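Local coordinates for hepatocyte growth factor-regulated tyrosine kinase substrate (Drosophila melanogaster, PDB 1DVP), which drives endosome membrane invagination and multivesicular body formation, promoting degradation of active tyrosine kinase receptors, here represented by its N-terminal VHS and FYVE domains, at residues 80-85 with 121-126; 109-114 with 138-143; 179-184 with 206-211. All coordinates share one frame; numbering follows the deposited sequence.

The three contacts illustrate how chemistry follows place in a two-domain fragment. Contacts 1 and 2 belong to the helical VHS domain and touch each other: F82 of contact 1 meets W113 of contact 2, and I126 packs on helix 100-116. Both are mainly apolar and partly buried, contact 1 packing the buried F82, Y123 and I126 where helices meet, contact 2 laying a more exposed tail over a helix flank. Contact 3 lies in the FYVE zinc finger, about 36 Å from contact 1 and 29 Å from contact 2 between centres. Also partly buried, with buried C180 and C210 but more open arginines, it relies on metal bonds, hydrogen bonds to sulfur and basic side chains round a bound citrate.

Contact 1 (80-85 with 121-126)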
# COMPACT_ATOMS: atom_id res chain seq x y z
N GLU A 80 -15.62 0.43 -32.00
CA GLU A 80 -16.96 0.96 -32.16
C GLU A 80 -16.89 2.46 -32.34
O GLU A 80 -17.61 3.02 -33.15
CB GLU A 80 -17.81 0.70 -30.91
CG GLU A 80 -19.12 1.51 -30.90
CD GLU A 80 -20.16 0.97 -31.88
OE1 GLU A 80 -21.02 1.74 -32.36
OE2 GLU A 80 -20.12 -0.24 -32.17
N VAL A 81 -16.00 3.08 -31.56
CA VAL A 81 -15.85 4.52 -31.55
C VAL A 81 -15.05 5.25 -32.66
O VAL A 81 -15.58 6.17 -33.30
CB VAL A 81 -15.27 4.97 -30.18
CG1 VAL A 81 -14.93 6.43 -30.20
CG2 VAL A 81 -16.27 4.66 -29.06
N PHE A 82 -13.79 4.85 -32.86
CA PHE A 82 -12.92 5.52 -33.82
C PHE A 82 -13.05 5.07 -35.27
O PHE A 82 -12.17 4.38 -35.81
CB PHE A 82 -11.46 5.40 -33.34
CG PHE A 82 -11.23 5.94 -31.95
CD1 PHE A 82 -10.76 5.12 -30.94
CD2 PHE A 82 -11.54 7.27 -31.65
CE1 PHE A 82 -10.59 5.62 -29.64
CE2 PHE A 82 -11.37 7.78 -30.35
CZ PHE A 82 -10.90 6.96 -29.35
N THR A 83 -14.17 5.43 -35.86
CA THR A 83 -14.40 5.12 -37.25
C THR A 83 -14.39 6.47 -37.95
O THR A 83 -14.38 7.53 -37.32
CB THR A 83 -15.77 4.45 -37.50
OG1 THR A 83 -16.82 5.34 -37.10
CG2 THR A 83 -15.88 3.15 -36.75
N LYS A 84 -14.40 6.39 -39.27
CA LYS A 84 -14.42 7.55 -40.12
C LYS A 84 -15.60 8.45 -39.77
O LYS A 84 -15.42 9.62 -39.42
CB LYS A 84 -14.54 7.06 -41.56
CG LYS A 84 -15.30 5.70 -41.69
CD LYS A 84 -16.78 5.81 -41.29
CE LYS A 84 -17.55 4.50 -41.43
NZ LYS A 84 -17.14 3.43 -40.46
N GLU A 85 -16.81 7.91 -39.84
CA GLU A 85 -17.97 8.72 -39.55
C GLU A 85 -17.90 9.32 -38.15
O GLU A 85 -17.95 10.53 -38.01
CB GLU A 85 -19.27 7.93 -39.79
CG GLU A 85 -19.35 6.53 -39.21
CD GLU A 85 -20.54 5.73 -39.78
OE1 GLU A 85 -21.63 6.32 -39.99
OE2 GLU A 85 -20.38 4.50 -40.01
N ASP A 121 -2.06 0.87 -35.66
CA ASP A 121 -2.44 0.75 -37.06
C ASP A 121 -3.94 1.04 -37.21
O ASP A 121 -4.34 1.96 -37.93
CB ASP A 121 -2.13 -0.66 -37.59
CG ASP A 121 -0.91 -0.69 -38.53
OD1 ASP A 121 -0.77 0.24 -39.36
OD2 ASP A 121 -0.12 -1.65 -38.44
N LYS A 122 -4.75 0.26 -36.50
CA LYS A 122 -6.21 0.41 -36.55
C LYS A 122 -6.77 1.85 -36.48
O LYS A 122 -7.69 2.19 -37.22
CB LYS A 122 -6.87 -0.46 -35.46
CG LYS A 122 -6.95 -1.96 -35.81
CD LYS A 122 -7.78 -2.77 -34.81
CE LYS A 122 -7.11 -2.88 -33.44
NZ LYS A 122 -5.85 -3.69 -33.43
N TYR A 123 -6.20 2.70 -35.62
CA TYR A 123 -6.73 4.06 -35.48
C TYR A 123 -5.82 5.15 -36.06
O TYR A 123 -4.58 5.07 -35.96
CB TYR A 123 -7.05 4.29 -34.00
CG TYR A 123 -7.65 3.04 -33.40
CD1 TYR A 123 -6.98 2.33 -32.40
CD2 TYR A 123 -8.80 2.47 -33.94
CE1 TYR A 123 -7.43 1.09 -31.97
CE2 TYR A 123 -9.26 1.22 -33.52
CZ TYR A 123 -8.57 0.54 -32.54
OH TYR A 123 -8.99 -0.71 -32.14
N GLN A 124 -6.45 6.16 -36.68
CA GLN A 124 -5.73 7.29 -37.29
C GLN A 124 -6.69 8.36 -37.86
O GLN A 124 -6.30 9.51 -38.12
CB GLN A 124 -4.79 6.75 -38.38
CG GLN A 124 -5.22 7.01 -39.82
CD GLN A 124 -4.49 8.20 -40.44
OE1 GLN A 124 -4.59 8.46 -41.65
NE2 GLN A 124 -3.75 8.93 -39.60
N ALA A 125 -7.95 7.96 -38.06
CA ALA A 125 -8.99 8.85 -38.54
C ALA A 125 -9.08 9.99 -37.53
O ALA A 125 -9.60 11.07 -37.82
CB ALA A 125 -10.32 8.12 -38.60
N ILE A 126 -8.57 9.71 -36.33
CA ILE A 126 -8.54 10.67 -35.25
C ILE A 126 -7.43 11.66 -35.53
O ILE A 126 -7.66 12.87 -35.50
CB ILE A 126 -8.25 10.00 -33.88
CG1 ILE A 126 -8.65 8.53 -33.90
CG2 ILE A 126 -9.02 10.72 -32.78
CD1 ILE A 126 -8.16 7.77 -32.71
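Residues F82 and Y123 approach to 6.6 Å between their CA atoms, and K84 and A125 to 5.8 Å, where two helix junctions come side by side. In the first segment the chain leaves helix 74-81 through an inverse gamma turn centred on F82 and enters helix 84-96 at T83, whose OG1 caps the backbone N of N86. In the second, Q124 occupies the N-cap of helix 125-135. F82 carries the packing. Its CG lies anti to the carbonyl carbon (chi1 -56°), and the ring reaches across to I126, whose terminal CD1 sits over one face in a CH-pi contact, 3.8 Å from the ring centroid. V81 CG1 covers the opposite face, so the phenyl is clasped between two aliphatic branches. Here, in the VHS superhelix, the turn between helices 74-81 and 84-96 packs on the start of helix 125-135. Y123 approaches obliquely: its CD2 lies 4.0 Å from F82 CB, and the two ring planes meet at 56°. Beyond the rings, A125 CB rests 4.3 Å from T83 O, while K84 and E85 pair at the surface. Farther in, F82 also meets F117 and, edge-to-face, W113.

Contact 2 (109-114 with 138-143); sequences LVQTWA and HTFPEL
The phenyl ring of F140 is the flat group that carries this contact, and helix 100-116 meets it obliquely rather than squarely over a face or at an edge. Two consecutive helix residues do the touching, both on the same flank of the ring. Q111 CB comes to 3.8 Å from F140 CD2, and V110 CG1 lies 4.1 Å from F140 CE2, the valine and the phenylalanine crossing at about a right angle. The ring is delivered there by a first torsion that sets CG anti to the carbonyl carbon (chi1 -81°), so that it leans from the extended tail toward the helix. V110 answers with CG1 placed opposite its own backbone N (chi1 163°), the branch that meets the ring.

Q111 covers the most ground. Its aliphatic part runs straight out from the helix, past F140 to the tail backbone, where OE1 lies 3.2 Å from P141 O in the model; the amide is probably turned over, and with it reversed this may be a hydrogen bond. The end of L143 also lies near Q111, but its modelled approach is too short to trust. This is packing within the helical VHS domain: the irregular segment that follows helix 125-135 lies along helix 100-116, mostly through carbon contacts.

The tail lies in the groove between those two helices. F140 bridges them, touching M130 and K134 on one and L107 on the other, and Q111 also packs on M130. H138, at the start of the segment, hydrogen-bonds through NE2 to E95 of helix 84-96, while P141 touches E108 and L143 reaches Y115 of helix 100-116.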
# COMPACT_ATOMS: atom_id res chain seq x y z
N LEU A 109 -10.22 15.84 -26.18
CA LEU A 109 -10.33 14.38 -26.35
C LEU A 109 -9.76 13.96 -27.70
O LEU A 109 -9.01 12.99 -27.79
CB LEU A 109 -11.79 13.92 -26.22
CG LEU A 109 -12.45 14.11 -24.82
CD1 LEU A 109 -13.86 13.57 -24.83
CD2 LEU A 109 -11.66 13.41 -23.73
N VAL A 110 -10.11 14.69 -28.75
CA VAL A 110 -9.59 14.38 -30.08
C VAL A 110 -8.07 14.31 -30.07
O VAL A 110 -7.50 13.41 -30.61
CB VAL A 110 -10.00 15.44 -31.10
CG1 VAL A 110 -9.10 15.31 -32.38
CG2 VAL A 110 -11.48 15.30 -31.43
N GLN A 111 -7.43 15.30 -29.43
CA GLN A 111 -5.97 15.40 -29.33
C GLN A 111 -5.41 14.33 -28.40
O GLN A 111 -4.38 13.70 -28.69
CB GLN A 111 -5.60 16.81 -28.81
CG GLN A 111 -4.16 16.97 -28.41
CD GLN A 111 -3.84 18.38 -27.91
OE1 GLN A 111 -4.33 18.83 -26.87
NE2 GLN A 111 -3.02 19.10 -28.68
N THR A 112 -6.09 14.11 -27.27
CA THR A 112 -5.64 13.07 -26.36
C THR A 112 -5.65 11.76 -27.11
O THR A 112 -4.71 10.98 -27.06
CB THR A 112 -6.60 12.91 -25.17
OG1 THR A 112 -6.51 14.06 -24.32
CG2 THR A 112 -6.23 11.60 -24.39
N TRP A 113 -6.74 11.53 -27.82
CA TRP A 113 -6.86 10.29 -28.56
C TRP A 113 -5.86 10.19 -29.72
O TRP A 113 -5.37 9.10 -30.04
CB TRP A 113 -8.30 10.14 -29.03
CG TRP A 113 -9.28 9.94 -27.87
CD1 TRP A 113 -8.99 9.37 -26.66
CD2 TRP A 113 -10.68 10.23 -27.86
NE1 TRP A 113 -10.13 9.27 -25.90
CE2 TRP A 113 -11.19 9.78 -26.60
CE3 TRP A 113 -11.57 10.80 -28.78
CZ2 TRP A 113 -12.55 9.90 -26.26
CZ3 TRP A 113 -12.94 10.91 -28.42
CH2 TRP A 113 -13.41 10.46 -27.18
N ALA A 114 -5.56 11.33 -30.35
CA ALA A 114 -4.60 11.32 -31.44
C ALA A 114 -3.26 10.83 -30.90
O ALA A 114 -2.63 9.96 -31.49
CB ALA A 114 -4.46 12.73 -32.06
N HIS A 138 -9.25 25.88 -35.78
CA HIS A 138 -9.47 25.51 -34.38
C HIS A 138 -8.15 25.43 -33.63
O HIS A 138 -7.18 24.89 -34.14
CB HIS A 138 -10.19 24.16 -34.30
CG HIS A 138 -11.64 24.22 -34.67
ND1 HIS A 138 -12.60 24.75 -33.85
CD2 HIS A 138 -12.30 23.79 -35.78
CE1 HIS A 138 -13.79 24.65 -34.43
NE2 HIS A 138 -13.63 24.07 -35.60
N THR A 139 -8.13 25.99 -32.42
CA THR A 139 -6.96 25.97 -31.54
C THR A 139 -7.16 24.84 -30.52
O THR A 139 -8.24 24.71 -29.93
CB THR A 139 -6.82 27.31 -30.74
OG1 THR A 139 -6.57 28.40 -31.64
CG2 THR A 139 -5.67 27.22 -29.74
N PHE A 140 -6.13 24.02 -30.29
CA PHE A 140 -6.26 22.91 -29.35
C PHE A 140 -5.68 23.22 -27.98
O PHE A 140 -4.72 23.98 -27.87
CB PHE A 140 -5.61 21.63 -29.89
CG PHE A 140 -6.48 20.88 -30.87
CD1 PHE A 140 -6.60 21.32 -32.19
CD2 PHE A 140 -7.22 19.79 -30.46
CE1 PHE A 140 -7.44 20.67 -33.09
CE2 PHE A 140 -8.07 19.13 -31.35
CZ PHE A 140 -8.17 19.57 -32.67
N PRO A 141 -6.26 22.63 -26.92
CA PRO A 141 -5.83 22.83 -25.53
C PRO A 141 -4.38 22.42 -25.33
O PRO A 141 -3.74 21.88 -26.24
CB PRO A 141 -6.78 21.95 -24.73
CG PRO A 141 -8.03 21.89 -25.61
CD PRO A 141 -7.42 21.72 -26.98
N GLU A 142 -3.87 22.66 -24.14
CA GLU A 142 -2.50 22.30 -23.84
C GLU A 142 -2.37 20.80 -23.64
O GLU A 142 -3.18 20.17 -22.95
CB GLU A 142 -2.03 23.04 -22.59
CG GLU A 142 -1.49 24.42 -22.89
CD GLU A 142 -0.00 24.40 -23.17
OE1 GLU A 142 0.78 24.64 -22.20
OE2 GLU A 142 0.38 24.14 -24.34
N LEU A 143 -1.34 20.24 -24.26
CA LEU A 143 -1.10 18.82 -24.17
C LEU A 143 -0.60 18.44 -22.78
O LEU A 143 0.14 19.19 -22.15
CB LEU A 143 -0.07 18.40 -25.22
CG LEU A 143 -0.23 16.99 -25.81
CD1 LEU A 143 0.10 15.96 -24.77
CD2 LEU A 143 -1.63 16.79 -26.32

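Contact 3 (179-184 with 206-211). With ZN (zinc ion), chain C; CIT (citric acid), chain D.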
# COMPACT_ATOMS: atom_id res chain seq x y z
N HIS A 179 2.60 4.63 2.07
CA HIS A 179 2.45 4.78 0.63
C HIS A 179 1.45 5.88 0.28
O HIS A 179 0.42 6.10 0.97
CB HIS A 179 1.93 3.46 -0.03
CG HIS A 179 2.91 2.32 0.05
ND1 HIS A 179 3.11 1.59 1.20
CD2 HIS A 179 3.73 1.80 -0.90
CE1 HIS A 179 4.01 0.65 0.96
NE2 HIS A 179 4.41 0.76 -0.30
N CYS A 180 1.76 6.60 -0.79
CA CYS A 180 0.86 7.60 -1.35
C CYS A 180 -0.15 6.73 -2.15
O CYS A 180 0.26 5.94 -3.01
CB CYS A 180 1.58 8.47 -2.37
SG CYS A 180 0.51 9.57 -3.35
N ARG A 181 -1.42 6.94 -1.95
CA ARG A 181 -2.41 6.17 -2.71
C ARG A 181 -2.56 6.63 -4.16
O ARG A 181 -3.17 5.91 -4.94
CB ARG A 181 -3.76 6.24 -2.01
CG ARG A 181 -3.89 5.30 -0.91
CD ARG A 181 -2.98 5.58 0.24
NE ARG A 181 -3.41 4.76 1.38
CZ ARG A 181 -2.71 4.50 2.48
NH1 ARG A 181 -1.48 4.97 2.68
NH2 ARG A 181 -3.29 3.73 3.41
N ASN A 182 -2.05 7.80 -4.55
CA ASN A 182 -2.13 8.23 -5.94
C ASN A 182 -0.97 7.72 -6.81
O ASN A 182 -1.21 7.29 -7.95
CB ASN A 182 -2.15 9.77 -6.08
CG ASN A 182 -2.52 10.23 -7.49
OD1 ASN A 182 -1.81 11.02 -8.13
ND2 ASN A 182 -3.65 9.71 -8.01
N CYS A 183 0.28 7.75 -6.31
CA CYS A 183 1.39 7.29 -7.18
C CYS A 183 2.01 5.98 -6.72
O CYS A 183 2.84 5.42 -7.40
CB CYS A 183 2.49 8.36 -7.29
SG CYS A 183 3.36 8.82 -5.73
N GLY A 184 1.63 5.51 -5.53
CA GLY A 184 2.17 4.24 -5.05
C GLY A 184 3.59 4.27 -4.46
O GLY A 184 4.08 3.24 -4.02
N GLU A 206 -11.27 10.41 1.76
CA GLU A 206 -9.98 11.07 1.67
C GLU A 206 -8.92 10.10 2.18
O GLU A 206 -9.05 9.59 3.28
CB GLU A 206 -9.99 12.34 2.50
CG GLU A 206 -10.71 13.44 1.78
CD GLU A 206 -10.66 14.76 2.50
OE1 GLU A 206 -11.25 15.74 1.99
OE2 GLU A 206 -10.02 14.81 3.58
N VAL A 207 -7.90 9.85 1.36
CA VAL A 207 -6.84 8.93 1.72
C VAL A 207 -5.48 9.67 1.67
O VAL A 207 -5.35 10.75 1.09
CB VAL A 207 -6.82 7.73 0.73
CG1 VAL A 207 -8.07 6.85 0.90
CG2 VAL A 207 -6.76 8.24 -0.70
N ARG A 208 -4.44 9.05 2.24
CA ARG A 208 -3.10 9.66 2.29
C ARG A 208 -2.49 9.85 0.88
O ARG A 208 -2.55 8.92 0.09
CB ARG A 208 -2.19 8.75 3.14
CG ARG A 208 -0.71 9.18 3.15
CD ARG A 208 0.17 8.11 3.71
NE ARG A 208 -0.24 7.78 5.07
CZ ARG A 208 0.07 8.47 6.16
NH1 ARG A 208 0.82 9.55 6.07
NH2 ARG A 208 -0.34 8.05 7.34
N VAL A 209 -1.95 11.05 0.54
CA VAL A 209 -1.27 11.29 -0.72
C VAL A 209 0.06 12.07 -0.44
O VAL A 209 0.20 12.73 0.58
CB VAL A 209 -2.11 12.11 -1.72
CG1 VAL A 209 -3.33 11.31 -2.21
CG2 VAL A 209 -2.62 13.39 -1.08
N CYS A 210 1.03 12.00 -1.33
CA CYS A 210 2.27 12.74 -1.16
C CYS A 210 2.05 14.20 -1.66
O CYS A 210 1.06 14.53 -2.36
CB CYS A 210 3.40 12.07 -1.97
SG CYS A 210 3.26 12.35 -3.70
N ASP A 211 2.99 15.06 -1.30
CA ASP A 211 2.93 16.46 -1.66
C ASP A 211 2.89 16.68 -3.15
O ASP A 211 2.09 17.42 -3.62
CB ASP A 211 4.10 17.22 -0.99
CG ASP A 211 3.85 17.38 0.48
OD1 ASP A 211 2.69 17.28 0.86
OD2 ASP A 211 4.77 17.61 1.28
ZN ZN C . 2.07 10.52 -4.73
C1 CIT D . -2.56 2.71 7.28
O1 CIT D . -3.02 3.81 7.72
O2 CIT D . -3.57 1.97 6.63
C2 CIT D . -1.04 2.10 7.30
C3 CIT D . -0.44 2.44 5.92
O7 CIT D . -1.17 1.91 4.80
C4 CIT D . 0.97 1.96 5.57
C5 CIT D . 1.33 2.31 4.15
O3 CIT D . 0.85 3.26 3.48
O4 CIT D . 2.21 1.46 3.60
C6 CIT D . -0.25 3.99 6.06
O5 CIT D . 0.60 4.50 6.73
O6 CIT D . -0.97 4.84 5.44
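C180, C183 and C210 meet at one zinc ion, with SG-to-zinc distances of 2.3 Å for C180 and 2.4 Å for each of the other two; C213 completes the tetrahedral set. The C180 sulfur is gripped further: C210 N donates to C180 SG at 3.2 Å, with an N-H...S angle of 159°, and C183 N donates to it from within its own knuckle. These donors are likely to stabilise negative charge on the thiolate. Pairing C180 and C183 with C210 and C213 is the cross-braced arrangement of a FYVE finger, whose other zinc is held by C164, C167, C188 and C191.

Beside the metal, R181 N donates almost straight (174°) to R208 O, 3.1 Å away, tying the knuckle to strand 206-209. H179, C180 and R181 end the basic R(R/K)HHCR motif, which in relatives binds phosphatidylinositol 3-phosphate; a citrate, probably from the crystallisation liquor, sits here, consistent with that anion site. R181 CB packs 3.8 Å from V207 CG2, and the bend at chi2 (66°) brings CD beside R208 O and the guanidinium back toward H179. R181 NH1 donates to H179 O at 2.8 Å, in the guanidinium plane, and also to citrate O6, which R208 NE shares; H179 ND1 donates to citrate O4 at 2.6 Å. Replacing R181 by a methionine would probably leave the O6 carboxylate with one fewer cationic partner and H179 O without its side-chain donor. Outside this shell, R208 NH1 is held by T192 OG1, the H179 ring stacks on W158 of the second subunit, and H178 and R181 of that subunit also bond to the citrate.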